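Local coordinates for protein hydrazine synthase alpha subunit (Candidatus Kuenenia stuttgartiensis, PDB 5C2V) that forms the part of hydrazine synthase that condenses hydroxylamine with ammonia to give hydrazine, using c-type heme, at residues G100-M108 and Q117-P128; H426-T436 and D514-V525. All blocks are in the same frame, centred on the assembly; numbering follows the deposited sequence.

In the fold
The two contacts lie on opposite sides of the chain's centre, with their own centres 35 Å apart and their nearest atoms about 14 Å apart, so they do not touch. Contact 1 belongs to the N-terminal six-bladed beta-propeller and is local: only eight residues separate its segments. It is plain blade packing; a bound trimethyl glycine lies about 13 Å from the Trp106 side chain. Contact 2 joins segments 77 residues apart into antiparallel strands beside the heme held covalently by Cys556 and Cys559, with Tyr564 as axial ligand. There the side chain of Trp431 is about 4 Å from the heme c. Contact 1 is thus propeller architecture, while contact 2 gives Trp431 and Ile432 to the heme pocket.

Contact 1: G100-M108 and Q117-P128; sequences GGGCQIWEM and QMTDLKGTCRSP
The carboxamide of Gln104 is gripped at both ends by the turn of 117-128. NE2 gives a nearly straight bond to Leu121 O (2.6 Å), in the carbonyl plane and on a lone pair, and its other N-H goes to Gly101 O within its own segment. OE1 accepts from Thr119 OG1 (3.0 Å). A bend at chi2 (-76°) folds the chain back so that the amide can lie there, pinned flat. Thr119 OG1 in turn accepts from Ile105 N, though the modelled length of that bond is doubtful.

Packing is densest around Ile105. Its CG2 meets Met118 CB at 3.7 Å, while CG1 lies against Cys125 CB and CD1 reaches Pro128 CB, with Phe168 of strand 154-171 also touching the group. Trp106 is met over one face of its six-membered ring by Gln117 CG, a CH-pi contact 3.8 Å from the centroid.

Toward solvent the turn is looser: Asp120 and Leu121 are partly exposed, and their side chains meet little of 100-108. Strand 103-109 pairs with the short 116-117 at the edge of its four-stranded sheet, and the chain then turns into strand 124-131 of the next sheet, the blade-to-blade passage of a beta-propeller.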
loop_
_atom_site.group_PDB
_atom_site.type_symbol
_atom_site.label_atom_id
_atom_site.label_comp_id
_atom_site.label_asym_id
_atom_site.label_seq_id
_atom_site.Cartn_x
_atom_site.Cartn_y
_atom_site.Cartn_z
ATOM N N GLY D 100 -14.544 42.495 -15.973
ATOM C CA GLY D 100 -14.134 41.308 -16.703
ATOM C C GLY D 100 -12.632 41.173 -16.870
ATOM O O GLY D 100 -11.855 41.784 -16.137
ATOM N N GLY D 101 -12.226 40.358 -17.838
ATOM C CA GLY D 101 -10.818 40.131 -18.114
ATOM C C GLY D 101 -10.358 38.761 -17.657
ATOM O O GLY D 101 -9.279 38.299 -18.033
ATOM N N GLY D 102 -11.184 38.107 -16.848
ATOM C CA GLY D 102 -10.857 36.799 -16.312
ATOM C C GLY D 102 -10.127 36.902 -14.988
ATOM O O GLY D 102 -10.016 37.987 -14.415
ATOM N N CYS D 103 -9.620 35.774 -14.502
ATOM C CA CYS D 103 -8.870 35.765 -13.253
ATOM C C CYS D 103 -7.393 35.950 -13.554
ATOM O O CYS D 103 -6.750 35.078 -14.139
ATOM C CB CYS D 103 -9.102 34.464 -12.482
ATOM S SG CYS D 103 -8.383 34.446 -10.822
ATOM N N GLN D 104 -6.857 37.095 -13.147
ATOM C CA GLN D 104 -5.503 37.477 -13.522
ATOM C C GLN D 104 -4.673 37.895 -12.315
ATOM O O GLN D 104 -5.161 37.903 -11.184
ATOM C CB GLN D 104 -5.547 38.617 -14.541
ATOM C CG GLN D 104 -6.378 38.324 -15.786
ATOM C CD GLN D 104 -5.677 37.397 -16.764
ATOM O OE1 GLN D 104 -4.539 36.982 -16.541
ATOM N NE2 GLN D 104 -6.353 37.076 -17.860
ATOM N N ILE D 105 -3.416 38.243 -12.567
ATOM C CA ILE D 105 -2.524 38.717 -11.517
ATOM C C ILE D 105 -2.556 40.240 -11.444
ATOM O O ILE D 105 -2.450 40.922 -12.462
ATOM C CB ILE D 105 -1.074 38.243 -11.747
ATOM C CG1 ILE D 105 -1.018 36.716 -11.830
ATOM C CG2 ILE D 105 -0.162 38.748 -10.639
ATOM C CD1 ILE D 105 -1.432 36.018 -10.553
ATOM N N TRP D 106 -2.717 40.764 -10.235
ATOM C CA TRP D 106 -2.762 42.203 -10.017
ATOM C C TRP D 106 -1.846 42.577 -8.858
ATOM O O TRP D 106 -1.394 41.707 -8.118
ATOM C CB TRP D 106 -4.192 42.667 -9.725
ATOM C CG TRP D 106 -5.210 42.237 -10.743
ATOM C CD1 TRP D 106 -5.719 40.982 -10.915
ATOM C CD2 TRP D 106 -5.862 43.069 -11.709
ATOM N NE1 TRP D 106 -6.635 40.978 -11.938
ATOM C CE2 TRP D 106 -6.742 42.248 -12.441
ATOM C CE3 TRP D 106 -5.783 44.427 -12.031
ATOM C CZ2 TRP D 106 -7.538 42.740 -13.475
ATOM C CZ3 TRP D 106 -6.574 44.914 -13.056
ATOM C CH2 TRP D 106 -7.439 44.072 -13.766
ATOM N N GLU D 107 -1.565 43.866 -8.707
ATOM C CA GLU D 107 -0.854 44.347 -7.528
ATOM C C GLU D 107 -1.322 45.746 -7.156
ATOM O O GLU D 107 -1.710 46.533 -8.021
ATOM C CB GLU D 107 0.662 44.341 -7.746
ATOM C CG GLU D 107 1.133 44.886 -9.084
ATOM C CD GLU D 107 2.626 45.167 -9.093
ATOM O OE1 GLU D 107 3.156 45.582 -8.041
ATOM O OE2 GLU D 107 3.276 44.968 -10.139
ATOM N N MET D 108 -1.289 46.052 -5.862
ATOM C CA MET D 108 -1.702 47.365 -5.384
ATOM C C MET D 108 -1.035 47.708 -4.058
ATOM O O MET D 108 -0.536 46.829 -3.358
ATOM C CB MET D 108 -3.222 47.432 -5.233
ATOM C CG MET D 108 -3.758 46.701 -4.012
ATOM S SD MET D 108 -5.465 47.132 -3.619
ATOM C CE MET D 108 -6.308 46.590 -5.103
ATOM N N GLN D 117 -2.418 46.019 -13.495
ATOM C CA GLN D 117 -2.726 44.690 -14.022
ATOM C C GLN D 117 -1.491 43.985 -14.584
ATOM O O GLN D 117 -0.901 44.435 -15.564
ATOM C CB GLN D 117 -3.796 44.786 -15.108
ATOM C CG GLN D 117 -4.240 43.441 -15.657
ATOM C CD GLN D 117 -5.265 43.574 -16.765
ATOM O OE1 GLN D 117 -5.829 44.647 -16.980
ATOM N NE2 GLN D 117 -5.510 42.481 -17.480
ATOM N N MET D 118 -1.109 42.879 -13.951
ATOM C CA MET D 118 0.087 42.134 -14.340
ATOM C C MET D 118 -0.100 41.161 -15.510
ATOM O O MET D 118 0.761 41.075 -16.385
ATOM C CB MET D 118 0.630 41.377 -13.129
ATOM C CG MET D 118 0.908 42.283 -11.949
ATOM S SD MET D 118 1.747 43.783 -12.486
ATOM C CE MET D 118 3.382 43.142 -12.830
ATOM N N THR D 119 -1.210 40.426 -15.526
ATOM C CA THR D 119 -1.394 39.363 -16.518
ATOM C C THR D 119 -2.662 39.503 -17.358
ATOM O O THR D 119 -3.749 39.708 -16.827
ATOM C CB THR D 119 -1.426 37.972 -15.848
ATOM O OG1 THR D 119 -2.375 37.975 -14.774
ATOM C CG2 THR D 119 -0.058 37.608 -15.304
ATOM N N ASP D 120 -2.505 39.429 -18.676
ATOM C CA ASP D 120 -3.638 39.337 -19.596
ATOM C C ASP D 120 -3.928 37.907 -20.071
ATOM O O ASP D 120 -4.754 37.711 -20.963
ATOM C CB ASP D 120 -3.436 40.246 -20.808
ATOM C CG ASP D 120 -4.752 40.758 -21.368
ATOM O OD1 ASP D 120 -5.735 40.821 -20.598
ATOM O OD2 ASP D 120 -4.807 41.093 -22.569
ATOM N N LEU D 121 -3.248 36.923 -19.481
ATOM C CA LEU D 121 -3.221 35.545 -19.991
ATOM C C LEU D 121 -4.600 34.976 -20.314
ATOM O O LEU D 121 -5.582 35.276 -19.637
ATOM C CB LEU D 121 -2.536 34.621 -18.972
ATOM C CG LEU D 121 -2.497 33.121 -19.301
ATOM C CD1 LEU D 121 -1.546 32.836 -20.456
ATOM C CD2 LEU D 121 -2.155 32.267 -18.085
ATOM N N LYS D 122 -4.664 34.158 -21.361
ATOM C CA LYS D 122 -5.909 33.512 -21.731
ATOM C C LYS D 122 -5.932 32.222 -20.930
ATOM O O LYS D 122 -5.262 31.246 -21.271
ATOM C CB LYS D 122 -5.933 33.246 -23.241
ATOM C CG LYS D 122 -7.268 32.871 -23.861
ATOM C CD LYS D 122 -7.066 32.503 -25.332
ATOM C CE LYS D 122 -6.220 33.550 -26.056
ATOM N NZ LYS D 122 -5.928 33.184 -27.472
ATOM N N GLY D 123 -6.721 32.224 -19.861
ATOM C CA GLY D 123 -6.617 31.180 -18.859
ATOM C C GLY D 123 -6.829 31.722 -17.456
ATOM O O GLY D 123 -7.359 32.818 -17.271
ATOM N N THR D 124 -6.392 30.948 -16.465
ATOM C CA THR D 124 -6.498 31.322 -15.057
ATOM C C THR D 124 -5.122 31.538 -14.417
ATOM O O THR D 124 -4.165 30.835 -14.743
ATOM C CB THR D 124 -7.257 30.243 -14.259
ATOM O OG1 THR D 124 -8.439 29.863 -14.973
ATOM C CG2 THR D 124 -7.638 30.754 -12.877
ATOM N N CYS D 125 -5.030 32.508 -13.508
ATOM C CA CYS D 125 -3.787 32.789 -12.789
ATOM C C CYS D 125 -4.032 32.959 -11.290
ATOM O O CYS D 125 -5.035 33.549 -10.886
ATOM C CB CYS D 125 -3.117 34.048 -13.343
ATOM S SG CYS D 125 -2.867 34.059 -15.129
ATOM N N ARG D 126 -3.115 32.451 -10.471
ATOM C CA ARG D 126 -3.208 32.626 -9.025
ATOM C C ARG D 126 -1.885 32.389 -8.292
ATOM O O ARG D 126 -0.879 31.997 -8.893
ATOM C CB ARG D 126 -4.282 31.699 -8.447
ATOM C CG ARG D 126 -4.035 30.219 -8.687
ATOM C CD ARG D 126 -5.133 29.376 -8.058
ATOM N NE ARG D 126 -5.231 29.595 -6.617
ATOM C CZ ARG D 126 -4.666 28.815 -5.702
ATOM N NH1 ARG D 126 -3.962 27.756 -6.075
ATOM N NH2 ARG D 126 -4.808 29.091 -4.413
ATOM N N SER D 127 -1.927 32.615 -6.979
ATOM C CA SER D 127 -0.773 32.496 -6.083
ATOM C C SER D 127 0.508 33.169 -6.586
ATOM O O SER D 127 1.521 32.498 -6.787
ATOM C CB SER D 127 -0.490 31.019 -5.799
ATOM O OG SER D 127 -1.570 30.420 -5.104
ATOM N N PRO D 128 0.473 34.497 -6.790
ATOM C CA PRO D 128 1.693 35.209 -7.181
ATOM C C PRO D 128 2.630 35.455 -5.999
ATOM O O PRO D 128 2.158 35.670 -4.883
ATOM C CB PRO D 128 1.157 36.527 -7.736
ATOM C CG PRO D 128 -0.072 36.776 -6.933
ATOM C CD PRO D 128 -0.668 35.420 -6.631
#

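Contact 2: H426-T436 and D514-V525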
loop_
_atom_site.group_PDB
_atom_site.type_symbol
_atom_site.label_atom_id
_atom_site.label_comp_id
_atom_site.label_asym_id
_atom_site.label_seq_id
_atom_site.Cartn_x
_atom_site.Cartn_y
_atom_site.Cartn_z
ATOM N N HIS D 426 13.058 23.751 -33.478
ATOM C CA HIS D 426 12.573 23.887 -32.112
ATOM C C HIS D 426 13.745 24.107 -31.162
ATOM O O HIS D 426 14.872 23.710 -31.459
ATOM C CB HIS D 426 11.777 22.644 -31.702
ATOM C CG HIS D 426 10.862 22.859 -30.538
ATOM N ND1 HIS D 426 11.309 22.931 -29.237
ATOM C CD2 HIS D 426 9.515 23.006 -30.479
ATOM C CE1 HIS D 426 10.282 23.121 -28.428
ATOM N NE2 HIS D 426 9.182 23.170 -29.159
ATOM N N SER D 427 13.480 24.748 -30.028
ATOM C CA SER D 427 14.497 24.915 -28.996
ATOM C C SER D 427 14.915 23.548 -28.466
ATOM O O SER D 427 14.093 22.637 -28.378
ATOM C CB SER D 427 13.977 25.797 -27.860
ATOM O OG SER D 427 12.786 25.265 -27.307
ATOM N N TRP D 428 16.190 23.398 -28.123
ATOM C CA TRP D 428 16.684 22.103 -27.669
ATOM C C TRP D 428 17.679 22.202 -26.514
ATOM O O TRP D 428 18.202 23.276 -26.212
ATOM C CB TRP D 428 17.309 21.340 -28.844
ATOM C CG TRP D 428 18.432 22.052 -29.532
ATOM C CD1 TRP D 428 18.327 23.056 -30.449
ATOM C CD2 TRP D 428 19.833 21.791 -29.380
ATOM N NE1 TRP D 428 19.577 23.446 -30.867
ATOM C CE2 TRP D 428 20.517 22.685 -30.226
ATOM C CE3 TRP D 428 20.573 20.893 -28.605
ATOM C CZ2 TRP D 428 21.907 22.707 -30.320
ATOM C CZ3 TRP D 428 21.953 20.917 -28.699
ATOM C CH2 TRP D 428 22.605 21.818 -29.550
ATOM N N GLY D 429 17.935 21.063 -25.877
ATOM C CA GLY D 429 18.795 20.989 -24.708
ATOM C C GLY D 429 19.358 19.587 -24.561
ATOM O O GLY D 429 19.192 18.764 -25.455
ATOM N N THR D 430 20.033 19.309 -23.449
ATOM C CA THR D 430 20.678 18.008 -23.274
ATOM C C THR D 430 20.434 17.355 -21.912
ATOM O O THR D 430 20.054 18.014 -20.941
ATOM C CB THR D 430 22.206 18.113 -23.475
ATOM O OG1 THR D 430 22.741 19.101 -22.585
ATOM C CG2 THR D 430 22.540 18.495 -24.910
ATOM N N TRP D 431 20.656 16.046 -21.840
ATOM C CA TRP D 431 20.686 15.388 -20.539
ATOM C C TRP D 431 21.611 14.176 -20.546
ATOM O O TRP D 431 21.822 13.540 -21.582
ATOM C CB TRP D 431 19.274 14.990 -20.085
ATOM C CG TRP D 431 18.623 13.899 -20.877
ATOM C CD1 TRP D 431 17.750 14.048 -21.914
ATOM C CD2 TRP D 431 18.767 12.486 -20.676
ATOM N NE1 TRP D 431 17.351 12.818 -22.379
ATOM C CE2 TRP D 431 17.964 11.843 -21.637
ATOM C CE3 TRP D 431 19.505 11.705 -19.780
ATOM C CZ2 TRP D 431 17.876 10.456 -21.728
ATOM C CZ3 TRP D 431 19.417 10.327 -19.873
ATOM C CH2 TRP D 431 18.609 9.717 -20.839
ATOM N N ILE D 432 22.169 13.880 -19.376
ATOM C CA ILE D 432 23.144 12.812 -19.228
ATOM C C ILE D 432 22.994 12.063 -17.899
ATOM O O ILE D 432 22.846 12.666 -16.827
ATOM C CB ILE D 432 24.585 13.364 -19.351
ATOM C CG1 ILE D 432 25.620 12.292 -19.005
ATOM C CG2 ILE D 432 24.769 14.592 -18.474
ATOM C CD1 ILE D 432 27.051 12.753 -19.160
ATOM N N CYS D 433 23.025 10.737 -17.993
ATOM C CA CYS D 433 23.043 9.866 -16.828
ATOM C C CYS D 433 24.366 9.111 -16.789
ATOM O O CYS D 433 24.776 8.509 -17.784
ATOM C CB CYS D 433 21.868 8.887 -16.862
ATOM S SG CYS D 433 21.746 7.821 -15.406
ATOM N N PHE D 434 25.029 9.149 -15.639
ATOM C CA PHE D 434 26.350 8.549 -15.497
ATOM C C PHE D 434 26.280 7.025 -15.445
ATOM O O PHE D 434 27.115 6.341 -16.032
ATOM C CB PHE D 434 27.042 9.097 -14.250
ATOM C CG PHE D 434 27.180 10.593 -14.249
ATOM C CD1 PHE D 434 27.602 11.264 -15.386
ATOM C CD2 PHE D 434 26.872 11.331 -13.118
ATOM C CE1 PHE D 434 27.725 12.641 -15.392
ATOM C CE2 PHE D 434 26.990 12.709 -13.119
ATOM C CZ PHE D 434 27.418 13.363 -14.257
ATOM N N ASP D 435 25.296 6.494 -14.725
ATOM C CA ASP D 435 25.056 5.054 -14.726
ATOM C C ASP D 435 23.563 4.754 -14.824
ATOM O O ASP D 435 22.799 5.099 -13.929
ATOM C CB ASP D 435 25.650 4.414 -13.469
ATOM C CG ASP D 435 25.695 2.903 -13.550
ATOM O OD1 ASP D 435 25.501 2.359 -14.657
ATOM O OD2 ASP D 435 25.931 2.258 -12.507
ATOM N N THR D 436 23.148 4.093 -15.899
ATOM C CA THR D 436 21.729 3.818 -16.106
ATOM C C THR D 436 21.281 2.554 -15.378
ATOM O O THR D 436 20.085 2.311 -15.221
ATOM C CB THR D 436 21.390 3.680 -17.603
ATOM O OG1 THR D 436 22.377 2.866 -18.247
ATOM C CG2 THR D 436 21.360 5.046 -18.267
ATOM N N ASP D 514 29.608 1.259 -19.984
ATOM C CA ASP D 514 29.693 1.464 -18.542
ATOM C C ASP D 514 28.360 1.931 -17.961
ATOM O O ASP D 514 28.256 2.196 -16.763
ATOM C CB ASP D 514 30.799 2.470 -18.204
ATOM C CG ASP D 514 30.488 3.869 -18.698
ATOM O OD1 ASP D 514 29.777 4.001 -19.715
ATOM O OD2 ASP D 514 30.959 4.840 -18.067
ATOM N N GLY D 515 27.348 2.033 -18.815
ATOM C CA GLY D 515 26.013 2.403 -18.375
ATOM C C GLY D 515 25.730 3.889 -18.465
ATOM O O GLY D 515 24.678 4.355 -18.027
ATOM N N SER D 516 26.668 4.637 -19.036
ATOM C CA SER D 516 26.514 6.080 -19.178
ATOM C C SER D 516 25.867 6.443 -20.508
ATOM O O SER D 516 26.153 5.828 -21.535
ATOM C CB SER D 516 27.868 6.781 -19.047
ATOM O OG SER D 516 28.763 6.358 -20.060
ATOM N N THR D 517 24.988 7.439 -20.487
ATOM C CA THR D 517 24.350 7.904 -21.713
ATOM C C THR D 517 24.136 9.414 -21.680
ATOM O O THR D 517 23.967 10.003 -20.615
ATOM C CB THR D 517 22.999 7.197 -21.957
ATOM O OG1 THR D 517 22.489 7.564 -23.245
ATOM C CG2 THR D 517 21.987 7.575 -20.885
ATOM N N VAL D 518 24.161 10.035 -22.853
ATOM C CA VAL D 518 23.944 11.471 -22.972
ATOM C C VAL D 518 23.279 11.772 -24.311
ATOM O O VAL D 518 23.569 11.117 -25.313
ATOM C CB VAL D 518 25.273 12.259 -22.841
ATOM C CG1 VAL D 518 26.276 11.806 -23.893
ATOM C CG2 VAL D 518 25.029 13.760 -22.934
ATOM N N THR D 519 22.376 12.747 -24.333
ATOM C CA THR D 519 21.704 13.085 -25.581
ATOM C C THR D 519 21.224 14.529 -25.655
ATOM O O THR D 519 21.069 15.211 -24.637
ATOM C CB THR D 519 20.490 12.168 -25.829
ATOM O OG1 THR D 519 20.110 12.235 -27.209
ATOM C CG2 THR D 519 19.315 12.588 -24.963
ATOM N N SER D 520 21.005 14.976 -26.889
ATOM C CA SER D 520 20.364 16.252 -27.170
ATOM C C SER D 520 18.939 15.990 -27.643
ATOM O O SER D 520 18.689 15.033 -28.375
ATOM C CB SER D 520 21.145 17.037 -28.227
ATOM O OG SER D 520 22.505 17.184 -27.860
ATOM N N GLN D 521 18.007 16.839 -27.227
ATOM C CA GLN D 521 16.597 16.623 -27.522
ATOM C C GLN D 521 15.784 17.904 -27.389
ATOM O O GLN D 521 16.327 18.967 -27.097
ATOM C CB GLN D 521 16.023 15.559 -26.593
ATOM C CG GLN D 521 16.024 15.983 -25.137
ATOM C CD GLN D 521 15.215 15.056 -24.262
ATOM O OE1 GLN D 521 15.425 13.844 -24.259
ATOM N NE2 GLN D 521 14.273 15.621 -23.520
ATOM N N LEU D 522 14.475 17.781 -27.587
ATOM C CA LEU D 522 13.557 18.909 -27.482
ATOM C C LEU D 522 13.568 19.523 -26.086
ATOM O O LEU D 522 13.847 18.844 -25.099
ATOM C CB LEU D 522 12.135 18.473 -27.840
ATOM C CG LEU D 522 11.851 18.024 -29.272
ATOM C CD1 LEU D 522 10.601 17.161 -29.315
ATOM C CD2 LEU D 522 11.692 19.230 -30.179
ATOM N N SER D 523 13.263 20.814 -26.015
ATOM C CA SER D 523 13.202 21.515 -24.739
ATOM C C SER D 523 11.851 22.208 -24.590
ATOM O O SER D 523 11.116 22.358 -25.566
ATOM C CB SER D 523 14.342 22.529 -24.621
ATOM O OG SER D 523 14.188 23.585 -25.552
ATOM N N ASP D 524 11.532 22.608 -23.361
ATOM C CA ASP D 524 10.240 23.209 -23.025
ATOM C C ASP D 524 9.074 22.265 -23.320
ATOM O O ASP D 524 7.952 22.710 -23.561
ATOM C CB ASP D 524 10.041 24.533 -23.772
ATOM C CG ASP D 524 10.939 25.639 -23.252
ATOM O OD1 ASP D 524 11.289 25.612 -22.053
ATOM O OD2 ASP D 524 11.288 26.542 -24.041
ATOM N N VAL D 525 9.347 20.964 -23.302
ATOM C CA VAL D 525 8.307 19.956 -23.489
ATOM C C VAL D 525 8.452 18.850 -22.444
ATOM O O VAL D 525 9.567 18.489 -22.066
ATOM C CB VAL D 525 8.351 19.339 -24.907
ATOM C CG1 VAL D 525 8.032 20.393 -25.960
ATOM C CG2 VAL D 525 9.705 18.703 -25.178
#
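Gly515 O is held by two donors of Thr436: the backbone N at 2.6 Å and OG1 at 2.7 Å, arriving from opposite faces of the carbonyl plane. At the other end Ser427 O plays a similar part, taking Ser523 N (3.1 Å) and, in its plane on a lone pair, His426 ND1. Between these ends strands 428-433 and 517-522 run antiparallel, with paired backbone bonds at Gly429-Gln521, Trp431-Thr519 and Cys433-Thr517.

The indole of Trp431 lies across the neighbouring strand. Its chi1 of 68° sets CG between the backbone N and the carbonyl carbon, which puts Thr519 CG2 over one face, toward the rim near NE1, 3.2 Å from the plane. NE1 donates to Gln521 OE1 (2.9 Å): the oxygen sits near the ring plane, but the donor stands above the amide's carbonyl plane, the two flat groups being nearly perpendicular. On the opposite sheet face Ile432 CB packs on Val518 CG2 at 3.6 Å.

Trp431 and Ile432 both touch the heme c, and Cys433 packs on heme-binding Cys556 of the adjacent, parallel strand 553-556. The bent NE1 bond and the Thr519 methyl together restrict rotation of the indole, consistent with a steady position beside the heme.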